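Local coordinates for T9SS C-terminal target domain-containing protein (Bacteroides cellulosilyticus, PDB 5JVK) that probably hydrolyses O-glycosidic bonds in carbohydrates, as expected of a family 39 glycoside hydrolase built around a (beta/alpha)8 barrel, at residues Leu198-Ala203 with Leu234-Val239; Pro242-Lys245 with Asp250-Leu253; Gly184-Thr187 with Pro191-Glu194; Asn202-Ala207 with Trp218-Glu223. All coordinates share one frame; numbering follows the deposited sequence.

Contact 1 of 4, residues Leu198-Ala203 with Leu234-Val239; sequences LGCANA and LPLLKV
Ala201 and Val239 carry the closest backbone approach between two helices on the outside of the (beta/alpha)8 barrel: the axes of segments 198-203 and 234-239 come within 9.1 Å, run in broadly the same N-to-C sense and cross at -46°. Such a shared direction follows from the fold, in which each outer helix carries the chain back from the C-terminal end of one barrel strand to the N-terminal end of the next. The Ala201 CA and Val239 CA atoms lie 6.4 Å apart, a spacing that a small residue on one side makes possible. Alanine suits the position because its lone methyl already points at the other helix, and Ala201 CB meets Val239 CG1 at 3.8 Å. That branch of the valine stands anti to its own backbone N (chi1 -180°), which carries it across to the first helix. CG1 also passes close to the backbone of Leu198, 4.1 Å from Leu198 CA. Leu198 starts out pointing away from the partner helix, yet its chain turns back far enough for CD1 to come 4.2 Å from Val239 CG1 at the more exposed margin of the interface. Toward the barrel the contact is buried, and Leu236 takes over from Val239. The interface holds no hydrogen bond between the helices; it is apolar packing throughout, with Arg197, just before Leu198, also touching Leu236. Cysteine is slim enough to sit against the leucine branch: Leu236 CD2 lies 3.9 Å from Cys200 CB and touches Cys200 SG a little farther along.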
loop_
_atom_site.group_PDB
_atom_site.type_symbol
_atom_site.label_atom_id
_atom_site.label_comp_id
_atom_site.label_asym_id
_atom_site.label_seq_id
_atom_site.Cartn_x
_atom_site.Cartn_y
_atom_site.Cartn_z
ATOM N N LEU A 198 21.698 -24.148 5.765
ATOM C CA LEU A 198 22.943 -23.540 5.292
ATOM C C LEU A 198 22.801 -23.055 3.847
ATOM O O LEU A 198 23.249 -21.958 3.511
ATOM C CB LEU A 198 24.106 -24.536 5.398
ATOM C CG LEU A 198 25.516 -23.933 5.353
ATOM C CD1 LEU A 198 25.888 -23.342 6.706
ATOM C CD2 LEU A 198 26.542 -24.972 4.924
ATOM N N GLY A 199 22.178 -23.879 3.005
ATOM C CA GLY A 199 21.924 -23.534 1.608
ATOM C C GLY A 199 21.039 -22.316 1.437
ATOM O O GLY A 199 21.283 -21.491 0.557
ATOM N N CYS A 200 20.010 -22.215 2.280
ATOM C CA CYS A 200 19.112 -21.054 2.313
ATOM C C CYS A 200 19.855 -19.795 2.750
ATOM O O CYS A 200 19.699 -18.735 2.137
ATOM C CB CYS A 200 17.938 -21.316 3.267
ATOM S SG CYS A 200 16.602 -20.095 3.214
ATOM N N ALA A 201 20.662 -19.926 3.803
ATOM C CA ALA A 201 21.459 -18.815 4.338
ATOM C C ALA A 201 22.467 -18.259 3.338
ATOM O O ALA A 201 22.574 -17.042 3.179
ATOM C CB ALA A 201 22.171 -19.246 5.610
ATOM N N ASN A 202 23.197 -19.149 2.670
ATOM C CA ASN A 202 24.185 -18.742 1.666
ATOM C C ASN A 202 23.544 -18.233 0.371
ATOM O O ASN A 202 24.146 -17.417 -0.329
ATOM C CB ASN A 202 25.158 -19.889 1.357
ATOM C CG ASN A 202 26.027 -20.260 2.550
ATOM O OD1 ASN A 202 26.464 -19.396 3.313
ATOM N ND2 ASN A 202 26.299 -21.552 2.708
ATOM N N ALA A 203 22.338 -18.711 0.055
ATOM C CA ALA A 203 21.588 -18.228 -1.114
ATOM C C ALA A 203 21.111 -16.788 -0.933
ATOM O O ALA A 203 21.232 -15.972 -1.849
ATOM C CB ALA A 203 20.403 -19.136 -1.403
ATOM N N LEU A 234 13.061 -20.746 14.019
ATOM C CA LEU A 234 14.207 -20.196 14.760
ATOM C C LEU A 234 15.555 -20.882 14.441
ATOM O O LEU A 234 16.572 -20.195 14.349
ATOM C CB LEU A 234 13.926 -20.175 16.274
ATOM C CG LEU A 234 14.976 -19.567 17.216
ATOM C CD1 LEU A 234 15.411 -18.174 16.776
ATOM C CD2 LEU A 234 14.430 -19.521 18.634
ATOM N N PRO A 235 15.570 -22.224 14.272
ATOM C CA PRO A 235 16.783 -22.881 13.771
ATOM C C PRO A 235 17.290 -22.345 12.432
ATOM O O PRO A 235 18.485 -22.082 12.300
ATOM C CB PRO A 235 16.349 -24.341 13.631
ATOM C CG PRO A 235 15.374 -24.522 14.736
ATOM C CD PRO A 235 14.655 -23.206 14.887
ATOM N N LEU A 236 16.391 -22.191 11.462
ATOM C CA LEU A 236 16.737 -21.605 10.164
ATOM C C LEU A 236 17.258 -20.178 10.341
ATOM O O LEU A 236 18.266 -19.801 9.747
ATOM C CB LEU A 236 15.522 -21.632 9.221
ATOM C CG LEU A 236 15.610 -21.097 7.779
ATOM C CD1 LEU A 236 15.562 -19.582 7.717
ATOM C CD2 LEU A 236 16.843 -21.596 7.043
ATOM N N LEU A 237 16.567 -19.403 11.172
ATOM C CA LEU A 237 16.917 -18.007 11.442
ATOM C C LEU A 237 18.289 -17.845 12.112
ATOM O O LEU A 237 19.019 -16.897 11.807
ATOM C CB LEU A 237 15.824 -17.369 12.309
ATOM C CG LEU A 237 15.845 -15.868 12.600
ATOM C CD1 LEU A 237 15.785 -15.058 11.309
ATOM C CD2 LEU A 237 14.696 -15.509 13.543
ATOM N N LYS A 238 18.633 -18.770 13.014
ATOM C CA LYS A 238 19.941 -18.758 13.705
ATOM C C LYS A 238 21.142 -18.966 12.773
ATOM O O LYS A 238 22.248 -18.536 13.097
ATOM C CB LYS A 238 19.976 -19.794 14.839
ATOM C CG LYS A 238 19.277 -19.334 16.106
ATOM C CD LYS A 238 19.211 -20.428 17.160
ATOM C CE LYS A 238 18.773 -19.862 18.503
ATOM N NZ LYS A 238 18.427 -20.917 19.493
ATOM N N VAL A 239 20.920 -19.635 11.640
ATOM C CA VAL A 239 21.941 -19.799 10.600
ATOM C C VAL A 239 21.920 -18.605 9.636
ATOM O O VAL A 239 22.973 -18.052 9.321
ATOM C CB VAL A 239 21.751 -21.124 9.813
ATOM C CG1 VAL A 239 22.819 -21.284 8.733
ATOM C CG2 VAL A 239 21.768 -22.317 10.763
#

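Contact 2 of 4, residues Pro242-Lys245 with Asp250-Leu253; sequences PTVK and DITL
The flat group here is the peptide carbonyl of Ile251, which Lys245 approaches with its ammonium: the nitrogen comes neither squarely over a face nor exactly in plane, but tilted 20° from the carbonyl plane, and it lies well forward of the oxygen, with a C=O...N angle of 157°. Lys245 NZ donates to Ile251 O at 2.9 Å. A lysine suits this place because the chain can fold before it delivers its charge; bends at chi2 and chi3 curl it back across the isoleucine, and Lys245 CD rides 4.1 Å from Ile251 CG1. The same nitrogen also bonds to Pro249 O and forms a salt bridge with Asp283, so three oxygens grip it, and the carboxylate probably helps to keep the charge stable in this partly covered site. Next to the lysine lies a wholly apolar contact. Val244 CG1 meets Ile251 CD1 at 3.4 Å, a close approach of methyl groups on side chains that cross at about a right angle. Ile251 CG1 sits between its backbone N and carbonyl carbon (chi1 71°), and from there the long branch reaches the helix. Beta-branched residues fill this seam compactly on both sides. The contact closes the beta-alpha-beta unit formed by strand 217-220, helix 229-247 and strand 252-255: Thr252 pairs with the backbone of strand 217-220, Leu253 packs against helix 229-247, and Val244 also leans on helix 194-211.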
loop_
_atom_site.group_PDB
_atom_site.type_symbol
_atom_site.label_atom_id
_atom_site.label_comp_id
_atom_site.label_asym_id
_atom_site.label_seq_id
_atom_site.Cartn_x
_atom_site.Cartn_y
_atom_site.Cartn_z
ATOM N N PRO A 242 23.338 -14.554 11.087
ATOM C CA PRO A 242 24.779 -14.250 11.052
ATOM C C PRO A 242 25.407 -14.355 9.654
ATOM O O PRO A 242 26.265 -13.540 9.320
ATOM C CB PRO A 242 25.388 -15.286 12.009
ATOM C CG PRO A 242 24.397 -16.395 12.053
ATOM C CD PRO A 242 23.058 -15.739 11.921
ATOM N N THR A 243 24.978 -15.337 8.859
ATOM C CA THR A 243 25.451 -15.505 7.474
ATOM C C THR A 243 25.197 -14.266 6.610
ATOM O O THR A 243 26.065 -13.852 5.841
ATOM C CB THR A 243 24.777 -16.711 6.778
ATOM O OG1 THR A 243 24.849 -17.864 7.622
ATOM C CG2 THR A 243 25.452 -17.033 5.450
ATOM N N VAL A 244 24.005 -13.689 6.745
ATOM C CA VAL A 244 23.595 -12.537 5.940
ATOM C C VAL A 244 24.175 -11.217 6.472
ATOM O O VAL A 244 24.638 -10.391 5.687
ATOM C CB VAL A 244 22.053 -12.455 5.834
ATOM C CG1 VAL A 244 21.621 -11.169 5.150
ATOM C CG2 VAL A 244 21.503 -13.654 5.070
ATOM N N LYS A 245 24.137 -11.017 7.789
ATOM C CA LYS A 245 24.621 -9.767 8.399
ATOM C C LYS A 245 26.138 -9.563 8.288
ATOM O O LYS A 245 26.609 -8.425 8.284
ATOM C CB LYS A 245 24.194 -9.674 9.870
ATOM C CG LYS A 245 22.692 -9.532 10.077
ATOM C CD LYS A 245 22.178 -8.130 9.775
ATOM C CE LYS A 245 22.458 -7.161 10.913
ATOM N NZ LYS A 245 21.839 -5.829 10.673
ATOM N N ASP A 250 24.455 -3.458 7.289
ATOM C CA ASP A 250 23.513 -2.332 7.222
ATOM C C ASP A 250 22.052 -2.697 6.917
ATOM O O ASP A 250 21.184 -1.832 7.028
ATOM C CB ASP A 250 23.998 -1.299 6.189
ATOM C CG ASP A 250 25.366 -0.711 6.531
ATOM O OD1 ASP A 250 25.734 -0.660 7.729
ATOM O OD2 ASP A 250 26.071 -0.287 5.589
ATOM N N ILE A 251 21.769 -3.945 6.537
ATOM C CA ILE A 251 20.382 -4.347 6.255
ATOM C C ILE A 251 19.556 -4.517 7.533
ATOM O O ILE A 251 20.101 -4.626 8.636
ATOM C CB ILE A 251 20.268 -5.653 5.417
ATOM C CG1 ILE A 251 20.677 -6.900 6.220
ATOM C CG2 ILE A 251 21.077 -5.550 4.131
ATOM C CD1 ILE A 251 20.120 -8.183 5.648
ATOM N N THR A 252 18.239 -4.540 7.352
ATOM C CA THR A 252 17.299 -4.961 8.381
ATOM C C THR A 252 16.771 -6.335 7.969
ATOM O O THR A 252 16.005 -6.449 7.006
ATOM C CB THR A 252 16.145 -3.954 8.522
ATOM O OG1 THR A 252 16.686 -2.641 8.704
ATOM C CG2 THR A 252 15.260 -4.291 9.715
ATOM N N LEU A 253 17.226 -7.375 8.668
ATOM C CA LEU A 253 16.736 -8.736 8.457
ATOM C C LEU A 253 15.411 -8.901 9.193
ATOM O O LEU A 253 15.359 -8.761 10.419
ATOM C CB LEU A 253 17.764 -9.765 8.943
ATOM C CG LEU A 253 17.595 -11.245 8.550
ATOM C CD1 LEU A 253 16.478 -11.941 9.325
ATOM C CD2 LEU A 253 17.389 -11.407 7.046
#

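Contact 3 of 4, residues Gly184-Thr187 with Pro191-Glu194; sequences GFPT and PTTE. With SO4 (sulfate ion), chain E.
Gly184 and Thr193 come together where the long loop after the third strand of the (beta/alpha)8 barrel doubles back before helix 194-211, with Thr193 at that helix's N-cap. The inner part is tight. Thr193 OG1, bonded to Ser196, lies 3.6 Å from Gly184 CA, a close spot that suits a residue without a side chain. Gly184 O takes a bond from Ser196 OG and a weak one from Thr192 N at 3.4 Å. Next to it the rigid ring of Pro191 abuts the rim of Phe185: Pro191 CD lies at the edge, in the plane of the phenyl ring, and Phe185 CE1 is 3.9 Å from Pro191 CB. An alanine in place of Phe185 would lack the phenyl edge, and Pro191 would probably lose one of its apolar neighbours, leaving a gap where that edge now lies. The outer side is looser and wetter. Pro186 CD lies 3.5 Å from Thr192 OG1, and the Thr187 and Thr192 hydroxyls stay apart, bridged by a water 2.6 Å from Thr192 OG1 and 3.1 Å from Thr187 OG1. At the helix start a sulfate, probably from the crystallisation liquor, accepts a bond at O4 from Glu194 N, 3.0 Å away.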
loop_
_atom_site.group_PDB
_atom_site.type_symbol
_atom_site.label_atom_id
_atom_site.label_comp_id
_atom_site.label_asym_id
_atom_site.label_seq_id
_atom_site.Cartn_x
_atom_site.Cartn_y
_atom_site.Cartn_z
ATOM N N GLY A 184 16.223 -31.778 1.688
ATOM C CA GLY A 184 16.124 -30.695 2.668
ATOM C C GLY A 184 14.766 -30.422 3.299
ATOM O O GLY A 184 14.688 -29.660 4.266
ATOM N N PHE A 185 13.704 -31.036 2.768
ATOM C CA PHE A 185 12.321 -30.710 3.151
ATOM C C PHE A 185 11.494 -31.972 3.453
ATOM O O PHE A 185 10.514 -32.259 2.755
ATOM C CB PHE A 185 11.676 -29.873 2.031
ATOM C CG PHE A 185 12.575 -28.792 1.501
ATOM C CD1 PHE A 185 12.703 -27.585 2.175
ATOM C CD2 PHE A 185 13.331 -28.998 0.352
ATOM C CE1 PHE A 185 13.548 -26.590 1.702
ATOM C CE2 PHE A 185 14.175 -28.009 -0.125
ATOM C CZ PHE A 185 14.286 -26.805 0.551
ATOM N N PRO A 186 11.881 -32.731 4.502
ATOM C CA PRO A 186 11.188 -33.988 4.830
ATOM C C PRO A 186 9.765 -33.825 5.383
ATOM O O PRO A 186 8.850 -34.502 4.907
ATOM C CB PRO A 186 12.103 -34.637 5.882
ATOM C CG PRO A 186 12.889 -33.519 6.468
ATOM C CD PRO A 186 13.051 -32.507 5.374
ATOM N N THR A 187 9.591 -32.943 6.369
ATOM C CA THR A 187 8.309 -32.770 7.069
ATOM C C THR A 187 7.408 -31.700 6.437
ATOM O O THR A 187 6.202 -31.908 6.317
ATOM C CB THR A 187 8.524 -32.421 8.561
ATOM O OG1 THR A 187 9.498 -31.377 8.682
ATOM C CG2 THR A 187 9.004 -33.637 9.338
ATOM N N PRO A 191 12.978 -25.316 5.019
ATOM C CA PRO A 191 14.215 -26.058 5.301
ATOM C C PRO A 191 14.398 -26.423 6.778
ATOM O O PRO A 191 14.545 -25.532 7.619
ATOM C CB PRO A 191 15.316 -25.093 4.841
ATOM C CG PRO A 191 14.706 -23.742 4.967
ATOM C CD PRO A 191 13.262 -23.929 4.600
ATOM N N THR A 192 14.370 -27.727 7.070
ATOM C CA THR A 192 14.578 -28.253 8.428
ATOM C C THR A 192 15.863 -29.087 8.613
ATOM O O THR A 192 16.155 -29.501 9.738
ATOM C CB THR A 192 13.360 -29.084 8.896
ATOM O OG1 THR A 192 13.063 -30.101 7.932
ATOM C CG2 THR A 192 12.143 -28.187 9.082
ATOM N N THR A 193 16.628 -29.331 7.542
ATOM C CA THR A 193 17.919 -30.036 7.652
ATOM C C THR A 193 19.061 -29.040 7.822
ATOM O O THR A 193 18.955 -27.889 7.395
ATOM C CB THR A 193 18.220 -30.934 6.426
ATOM O OG1 THR A 193 18.578 -30.132 5.293
ATOM C CG2 THR A 193 17.023 -31.814 6.079
ATOM N N GLU A 194 20.155 -29.496 8.431
ATOM C CA GLU A 194 21.356 -28.670 8.614
ATOM C C GLU A 194 21.919 -28.195 7.269
ATOM O O GLU A 194 22.378 -27.058 7.159
ATOM C CB GLU A 194 22.437 -29.437 9.392
ATOM C CG GLU A 194 23.550 -28.559 9.961
ATOM C CD GLU A 194 24.794 -29.341 10.362
ATOM O OE1 GLU A 194 24.678 -30.530 10.728
ATOM O OE2 GLU A 194 25.897 -28.757 10.313
HETATM S S SO4 E . 20.052 -33.075 9.605
HETATM O O1 SO4 E . 19.946 -32.163 10.768
HETATM O O2 SO4 E . 20.741 -34.316 10.022
HETATM O O3 SO4 E . 18.698 -33.408 9.109
HETATM O O4 SO4 E . 20.825 -32.424 8.522
HETATM O O HOH W 1 10.972 -30.004 6.313
#

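Contact 4 of 4, residues Asn202-Ala207 with Trp218-Glu223; sequences NALAYA and WELWNE
Leu204 and Trp218 are brought together by their first torsions: Leu204 CG stands anti to the backbone N (chi1 177°), carrying its methyl groups toward the barrel wall, whereas Trp218 CG lies beside its backbone N (chi1 -67°), swinging the indole out to the helix. This is the layer between helix and sheet in a (beta/alpha)8 barrel, where helix 194-211 covers strand 217-220, the fourth of the barrel. The segment axes are 11.2 Å apart and almost antiparallel, at 169°, as expected when a helix leads directly into the next strand. Large side chains are needed to span that distance. Leu204 CD1 approaches the six-membered part of the indole obliquely, 3.6 Å from Trp218 CE3, and the two side chains lie alongside each other, running opposite ways. One turn on, a small residue makes room for the far end of the ring: Ala207 CB sits 3.9 Å from Trp218 CH2. Trp218 NE1 makes a weak hydrogen bond to Val215 O, which gives the one polar atom of the ring a partner. A valine in place of Trp218 would probably leave Leu204 and Ala207 facing a gap and Val215 O without that donor. The intervening Glu219 points away from the helix and pairs with Arg134, and the chain runs on to Asn222 and Glu223, an Asn-Glu pair at the strand end consistent with the acid/base motif of related glycoside hydrolases. Beside the indole, Leu220 completes the apolar layer, its CD2 4.1 Å from Leu204 CD2.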
loop_
_atom_site.group_PDB
_atom_site.type_symbol
_atom_site.label_atom_id
_atom_site.label_comp_id
_atom_site.label_asym_id
_atom_site.label_seq_id
_atom_site.Cartn_x
_atom_site.Cartn_y
_atom_site.Cartn_z
ATOM N N ASN A 202 23.197 -19.149 2.670
ATOM C CA ASN A 202 24.185 -18.742 1.666
ATOM C C ASN A 202 23.544 -18.233 0.371
ATOM O O ASN A 202 24.146 -17.417 -0.329
ATOM C CB ASN A 202 25.158 -19.889 1.357
ATOM C CG ASN A 202 26.027 -20.260 2.550
ATOM O OD1 ASN A 202 26.464 -19.396 3.313
ATOM N ND2 ASN A 202 26.299 -21.552 2.708
ATOM N N ALA A 203 22.338 -18.711 0.055
ATOM C CA ALA A 203 21.588 -18.228 -1.114
ATOM C C ALA A 203 21.111 -16.788 -0.933
ATOM O O ALA A 203 21.232 -15.972 -1.849
ATOM C CB ALA A 203 20.403 -19.136 -1.403
ATOM N N LEU A 204 20.562 -16.488 0.245
ATOM C CA LEU A 204 20.151 -15.124 0.589
ATOM C C LEU A 204 21.362 -14.204 0.727
ATOM O O LEU A 204 21.334 -13.068 0.250
ATOM C CB LEU A 204 19.328 -15.103 1.886
ATOM C CG LEU A 204 18.865 -13.742 2.428
ATOM C CD1 LEU A 204 18.082 -12.963 1.380
ATOM C CD2 LEU A 204 18.034 -13.927 3.686
ATOM N N ALA A 205 22.411 -14.700 1.385
ATOM C CA ALA A 205 23.661 -13.950 1.559
ATOM C C ALA A 205 24.284 -13.529 0.227
ATOM O O ALA A 205 24.847 -12.439 0.128
ATOM C CB ALA A 205 24.656 -14.758 2.374
ATOM N N TYR A 206 24.177 -14.392 -0.787
ATOM C CA TYR A 206 24.575 -14.045 -2.158
ATOM C C TYR A 206 23.755 -12.874 -2.698
ATOM O O TYR A 206 24.316 -11.922 -3.251
ATOM C CB TYR A 206 24.438 -15.246 -3.108
ATOM C CG TYR A 206 24.432 -14.856 -4.571
ATOM C CD1 TYR A 206 23.238 -14.787 -5.292
ATOM C CD2 TYR A 206 25.617 -14.518 -5.226
ATOM C CE1 TYR A 206 23.227 -14.415 -6.630
ATOM C CE2 TYR A 206 25.616 -14.145 -6.563
ATOM C CZ TYR A 206 24.421 -14.097 -7.261
ATOM O OH TYR A 206 24.415 -13.728 -8.586
ATOM N N ALA A 207 22.433 -12.970 -2.549
ATOM C CA ALA A 207 21.510 -11.929 -3.016
ATOM C C ALA A 207 21.744 -10.580 -2.333
ATOM O O ALA A 207 21.674 -9.535 -2.982
ATOM C CB ALA A 207 20.065 -12.371 -2.824
ATOM N N TRP A 218 15.180 -7.038 3.960
ATOM C CA TRP A 218 15.041 -8.416 3.493
ATOM C C TRP A 218 14.158 -9.195 4.457
ATOM O O TRP A 218 14.437 -9.239 5.657
ATOM C CB TRP A 218 16.412 -9.083 3.395
ATOM C CG TRP A 218 17.295 -8.505 2.329
ATOM C CD1 TRP A 218 18.195 -7.488 2.473
ATOM C CD2 TRP A 218 17.369 -8.917 0.958
ATOM N NE1 TRP A 218 18.824 -7.240 1.275
ATOM C CE2 TRP A 218 18.338 -8.103 0.328
ATOM C CE3 TRP A 218 16.712 -9.898 0.200
ATOM C CZ2 TRP A 218 18.666 -8.235 -1.030
ATOM C CZ3 TRP A 218 17.039 -10.031 -1.155
ATOM C CH2 TRP A 218 18.009 -9.203 -1.752
ATOM N N GLU A 219 13.101 -9.811 3.922
ATOM C CA GLU A 219 12.109 -10.535 4.716
ATOM C C GLU A 219 12.272 -12.029 4.470
ATOM O O GLU A 219 12.187 -12.482 3.333
ATOM C CB GLU A 219 10.698 -10.074 4.336
ATOM C CG GLU A 219 9.578 -10.604 5.224
ATOM C CD GLU A 219 8.202 -10.096 4.814
ATOM O OE1 GLU A 219 8.039 -9.635 3.662
ATOM O OE2 GLU A 219 7.270 -10.162 5.642
ATOM N N LEU A 220 12.511 -12.790 5.535
ATOM C CA LEU A 220 12.759 -14.226 5.417
ATOM C C LEU A 220 11.431 -14.990 5.389
ATOM O O LEU A 220 10.777 -15.162 6.418
ATOM C CB LEU A 220 13.682 -14.704 6.551
ATOM C CG LEU A 220 14.307 -16.112 6.502
ATOM C CD1 LEU A 220 13.267 -17.217 6.655
ATOM C CD2 LEU A 220 15.117 -16.321 5.225
ATOM N N TRP A 221 11.046 -15.422 4.188
ATOM C CA TRP A 221 9.899 -16.308 3.934
ATOM C C TRP A 221 8.558 -15.573 4.021
ATOM O O TRP A 221 8.363 -14.726 4.887
ATOM C CB TRP A 221 9.907 -17.541 4.863
ATOM C CG TRP A 221 9.588 -18.819 4.155
ATOM C CD1 TRP A 221 8.355 -19.361 3.953
ATOM C CD2 TRP A 221 10.524 -19.709 3.539
ATOM N NE1 TRP A 221 8.462 -20.540 3.252
ATOM C CE2 TRP A 221 9.784 -20.779 2.988
ATOM C CE3 TRP A 221 11.920 -19.709 3.402
ATOM C CZ2 TRP A 221 10.389 -21.840 2.304
ATOM C CZ3 TRP A 221 12.525 -20.765 2.723
ATOM C CH2 TRP A 221 11.756 -21.815 2.181
ATOM N N ASN A 222 7.647 -15.903 3.106
ATOM C CA ASN A 222 6.302 -15.331 3.087
ATOM C C ASN A 222 5.295 -16.304 3.702
ATOM O O ASN A 222 5.054 -17.381 3.155
ATOM C CB ASN A 222 5.878 -14.997 1.659
ATOM C CG ASN A 222 4.507 -14.353 1.601
ATOM O OD1 ASN A 222 4.341 -13.194 1.970
ATOM N ND2 ASN A 222 3.518 -15.108 1.155
ATOM N N GLU A 223 4.717 -15.906 4.833
ATOM C CA GLU A 223 3.685 -16.674 5.538
ATOM C C GLU A 223 4.033 -18.153 5.795
ATOM O O GLU A 223 3.327 -19.051 5.323
ATOM C CB GLU A 223 2.347 -16.549 4.800
ATOM C CG GLU A 223 1.871 -15.112 4.649
ATOM C CD GLU A 223 0.437 -15.001 4.167
ATOM O OE1 GLU A 223 -0.086 -15.967 3.570
ATOM O OE2 GLU A 223 -0.167 -13.929 4.385
#

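How the contacts relate
Contacts 1, 2 and 4 are buried and belong to one sector of the barrel, while contact 3 lies at its partly exposed outer end. Helix 194-211 serves contacts 1 and 4, helix 229-247 serves contacts 1 and 2, and contacts 2 and 4 reach neighbouring strands of the sheet. Their packing is continuous: Leu236 of contact 1 touches Leu220 of contact 4, and Val244 of contact 2 touches Leu204. Contacts 1 and 4 rely on apolar surfaces alone; contact 2 adds a lysine-to-carbonyl hydrogen bond, and contact 3 mixes a proline-phenylalanine contact with hydroxyls and a bridging water. Pro191 links that loop inward to Leu236 and Trp221.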